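Uncharacterized protein (Vibrio parahaemolyticus, PDB 1ZBP) is of unknown function but belongs to the ImpE family, pairing a largely helical N-terminal part with a beta-rich C-terminal part. Local coordinates at residues P169-A181 with P251-E263. Sequence-based numbering, arbitrary orientation.
Sequences PIASINTLEIKSA and PISDLQNLQVIKE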
# COMPACT_ATOMS: atom_id res chain seq x y z
N PRO A 169 7.58 11.09 -1.15
CA PRO A 169 8.45 11.38 -0.01
C PRO A 169 7.60 11.87 1.16
O PRO A 169 6.79 12.77 0.99
CB PRO A 169 9.36 12.48 -0.54
CG PRO A 169 9.49 12.13 -1.97
CD PRO A 169 8.07 11.77 -2.36
N ILE A 170 7.77 11.26 2.33
CA ILE A 170 7.02 11.67 3.50
C ILE A 170 7.29 13.17 3.71
O ILE A 170 6.39 13.92 4.11
CB ILE A 170 7.44 10.85 4.75
CG1 ILE A 170 7.04 9.40 4.54
CG2 ILE A 170 6.79 11.43 6.00
CD1 ILE A 170 7.52 8.47 5.66
N ALA A 171 8.51 13.59 3.41
CA ALA A 171 8.93 14.99 3.53
C ALA A 171 8.12 15.95 2.65
O ALA A 171 8.06 17.16 2.93
CB ALA A 171 10.41 15.12 3.20
N SER A 172 7.52 15.41 1.60
CA SER A 172 6.70 16.21 0.68
C SER A 172 5.27 16.35 1.17
O SER A 172 4.47 17.03 0.54
CB SER A 172 6.69 15.57 -0.71
OG SER A 172 7.90 15.82 -1.42
N ILE A 173 4.93 15.70 2.28
CA ILE A 173 3.57 15.76 2.80
C ILE A 173 3.32 16.96 3.69
O ILE A 173 4.12 17.26 4.59
CB ILE A 173 3.21 14.49 3.63
CG1 ILE A 173 3.24 13.24 2.74
CG2 ILE A 173 1.85 14.66 4.26
CD1 ILE A 173 3.22 11.94 3.51
N ASN A 174 2.21 17.65 3.43
CA ASN A 174 1.78 18.80 4.22
C ASN A 174 0.67 18.31 5.17
O ASN A 174 0.75 18.50 6.38
CB ASN A 174 1.27 19.92 3.31
CG ASN A 174 2.33 20.43 2.33
OD1 ASN A 174 3.46 20.77 2.72
ND2 ASN A 174 1.96 20.49 1.06
N THR A 175 -0.38 17.71 4.62
CA THR A 175 -1.44 17.16 5.46
C THR A 175 -1.75 15.75 4.97
O THR A 175 -1.58 15.46 3.78
CB THR A 175 -2.77 17.99 5.41
OG1 THR A 175 -3.19 18.13 4.05
CG2 THR A 175 -2.58 19.38 6.05
N LEU A 176 -2.18 14.87 5.86
CA LEU A 176 -2.52 13.51 5.45
C LEU A 176 -3.60 13.01 6.38
O LEU A 176 -3.54 13.22 7.59
CB LEU A 176 -1.28 12.59 5.52
CG LEU A 176 -1.30 11.19 4.88
CD1 LEU A 176 -1.94 10.23 5.82
CD2 LEU A 176 -2.02 11.21 3.53
N GLU A 177 -4.61 12.37 5.82
CA GLU A 177 -5.69 11.85 6.64
C GLU A 177 -6.03 10.44 6.20
O GLU A 177 -6.31 10.19 5.02
CB GLU A 177 -6.93 12.75 6.51
CG GLU A 177 -8.14 12.29 7.34
CD GLU A 177 -9.46 12.94 6.92
OE1 GLU A 177 -10.52 12.56 7.49
OE2 GLU A 177 -9.45 13.83 6.02
N ILE A 178 -5.98 9.51 7.14
CA ILE A 178 -6.30 8.13 6.85
C ILE A 178 -7.69 7.85 7.38
O ILE A 178 -7.94 7.95 8.58
CB ILE A 178 -5.29 7.19 7.50
CG1 ILE A 178 -3.87 7.63 7.13
CG2 ILE A 178 -5.53 5.76 7.03
CD1 ILE A 178 -2.80 6.77 7.71
N LYS A 179 -8.60 7.52 6.47
CA LYS A 179 -9.98 7.26 6.83
C LYS A 179 -10.17 5.87 7.39
O LYS A 179 -9.27 5.02 7.33
CB LYS A 179 -10.89 7.49 5.61
CG LYS A 179 -11.22 8.97 5.37
CD LYS A 179 -11.46 9.31 3.89
CE LYS A 179 -12.53 8.41 3.24
NZ LYS A 179 -12.85 8.78 1.81
N SER A 180 -11.33 5.64 7.98
CA SER A 180 -11.62 4.32 8.54
C SER A 180 -12.19 3.51 7.39
O SER A 180 -12.83 4.06 6.49
CB SER A 180 -12.63 4.45 9.68
OG SER A 180 -11.99 5.09 10.80
N ALA A 181 -11.92 2.21 7.41
CA ALA A 181 -12.38 1.31 6.37
C ALA A 181 -13.88 1.13 6.47
O ALA A 181 -14.43 0.93 7.55
CB ALA A 181 -11.69 -0.04 6.49
N PRO A 251 1.84 1.47 14.50
CA PRO A 251 1.24 0.76 13.37
C PRO A 251 0.43 1.75 12.54
O PRO A 251 -0.21 2.65 13.09
CB PRO A 251 0.38 -0.31 14.04
CG PRO A 251 0.11 0.24 15.40
CD PRO A 251 1.41 0.91 15.78
N ILE A 252 0.47 1.62 11.22
CA ILE A 252 -0.23 2.56 10.36
C ILE A 252 -1.71 2.65 10.71
O ILE A 252 -2.31 3.72 10.60
CB ILE A 252 -0.02 2.20 8.86
CG1 ILE A 252 -0.36 3.41 8.00
CG2 ILE A 252 -0.86 0.98 8.46
CD1 ILE A 252 0.54 4.57 8.26
N SER A 253 -2.29 1.54 11.18
CA SER A 253 -3.71 1.54 11.54
C SER A 253 -4.03 2.48 12.70
O SER A 253 -5.19 2.82 12.92
CB SER A 253 -4.17 0.12 11.87
OG SER A 253 -3.62 -0.35 13.09
N ASP A 254 -3.02 2.90 13.46
CA ASP A 254 -3.29 3.81 14.57
C ASP A 254 -2.97 5.24 14.20
O ASP A 254 -2.92 6.11 15.06
CB ASP A 254 -2.48 3.45 15.81
CG ASP A 254 -2.85 2.11 16.38
OD1 ASP A 254 -3.99 1.65 16.13
OD2 ASP A 254 -2.00 1.52 17.08
N LEU A 255 -2.74 5.47 12.91
CA LEU A 255 -2.44 6.81 12.44
C LEU A 255 -3.69 7.36 11.73
O LEU A 255 -4.16 6.77 10.77
CB LEU A 255 -1.26 6.78 11.46
CG LEU A 255 -0.86 8.13 10.86
CD1 LEU A 255 -0.31 9.04 11.96
CD2 LEU A 255 0.17 7.93 9.77
N GLN A 256 -4.20 8.49 12.23
CA GLN A 256 -5.38 9.12 11.62
C GLN A 256 -4.99 10.31 10.74
O GLN A 256 -5.49 10.43 9.63
CB GLN A 256 -6.38 9.61 12.69
CG GLN A 256 -7.28 8.55 13.30
CD GLN A 256 -6.55 7.68 14.31
OE1 GLN A 256 -5.90 8.19 15.23
NE2 GLN A 256 -6.64 6.36 14.14
N ASN A 257 -4.13 11.19 11.24
CA ASN A 257 -3.72 12.35 10.46
C ASN A 257 -2.27 12.78 10.67
O ASN A 257 -1.67 12.56 11.73
CB ASN A 257 -4.60 13.57 10.77
CG ASN A 257 -5.84 13.22 11.58
OD1 ASN A 257 -6.88 12.87 11.03
ND2 ASN A 257 -5.72 13.32 12.91
N LEU A 258 -1.71 13.38 9.64
CA LEU A 258 -0.36 13.91 9.71
C LEU A 258 -0.44 15.38 9.35
O LEU A 258 -1.10 15.75 8.38
CB LEU A 258 0.57 13.20 8.72
CG LEU A 258 1.19 11.87 9.16
CD1 LEU A 258 2.06 11.34 8.03
CD2 LEU A 258 2.01 12.08 10.42
N GLN A 259 0.23 16.22 10.13
CA GLN A 259 0.28 17.67 9.92
C GLN A 259 1.76 18.07 9.98
O GLN A 259 2.35 18.04 11.06
CB GLN A 259 -0.50 18.39 11.01
CG GLN A 259 -1.77 19.05 10.53
CD GLN A 259 -1.50 20.36 9.79
OE1 GLN A 259 -0.40 20.57 9.28
NE2 GLN A 259 -2.52 21.23 9.74
N VAL A 260 2.34 18.43 8.83
CA VAL A 260 3.75 18.81 8.75
C VAL A 260 4.10 20.04 9.59
O VAL A 260 3.32 20.98 9.73
CB VAL A 260 4.16 19.08 7.26
CG1 VAL A 260 3.51 20.37 6.74
CG2 VAL A 260 5.67 19.16 7.13
N ILE A 261 5.29 20.02 10.18
CA ILE A 261 5.75 21.13 10.99
C ILE A 261 6.36 22.15 10.02
O ILE A 261 7.41 21.90 9.45
CB ILE A 261 6.78 20.61 12.04
CG1 ILE A 261 6.03 19.71 13.02
CG2 ILE A 261 7.48 21.77 12.77
CD1 ILE A 261 6.79 19.40 14.30
N LYS A 262 5.68 23.28 9.82
CA LYS A 262 6.16 24.29 8.88
C LYS A 262 7.21 25.17 9.52
O LYS A 262 7.41 25.14 10.73
CB LYS A 262 5.02 25.19 8.36
CG LYS A 262 3.57 24.80 8.71
CD LYS A 262 3.03 23.66 7.86
CE LYS A 262 1.55 23.36 8.18
NZ LYS A 262 0.97 22.23 7.36
N GLU A 263 7.91 25.94 8.69
CA GLU A 263 8.92 26.88 9.17
C GLU A 263 8.47 28.24 8.67
O GLU A 263 8.85 28.67 7.58
CB GLU A 263 10.30 26.53 8.61
CG GLU A 263 10.52 25.05 8.48
CD GLU A 263 11.95 24.71 8.11
OE1 GLU A 263 12.16 23.67 7.44
OE2 GLU A 263 12.85 25.48 8.52
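With CG1 turned beside its backbone N (chi1 -52°) and the chain straight beyond it, I178 sends CD1 across to L255, meeting CD2 at 3.8 Å and coming within 3.3 Å of L255 O; the two side chains cross at about a right angle. I252, its CG1 anti to the backbone N (chi1 -162°), brings its own CD1 to 4.0 Å from that of I178, which puts the I178 methyl against both L255 and I252, and M208 touches I178 and I252 as well. On the same face L176 and L258 form the hydrogen-bonded pair, their CB atoms 3.7 Å apart, with F194 and F135 from the flanking strands 189-196 and 135-137 packed against L176 and L258 respectively. Strands 175-178 and 257-260 run antiparallel as inner neighbours of an eight-stranded antiparallel sheet, which makes the last strand of the ImpE region a partner of one some 80 residues earlier. Four backbone bonds join them: V260 N to N174 O, nearly straight, L176 and L258 each giving and accepting one, and I178 N to Q256 O at 2.7 Å. Between these, CA of N257 comes close to L176 O in a CA-H...O contact. The other face is polar. T175 lies alongside Q259, its CG2 4.0 Å from CD of the amide, while the bent Q259 chain offers OE1 to K262 NZ at 2.9 Å, in the amide plane on a lone pair. E177 runs beside N257, carboxylate and amide planes 53° apart, touching through CG rather than through a polar bond. Where the first strand turns its corner, V260 CB sits 3.2 Å from I173 O and CG1 packs on N174, whose ND2 is held instead by D197.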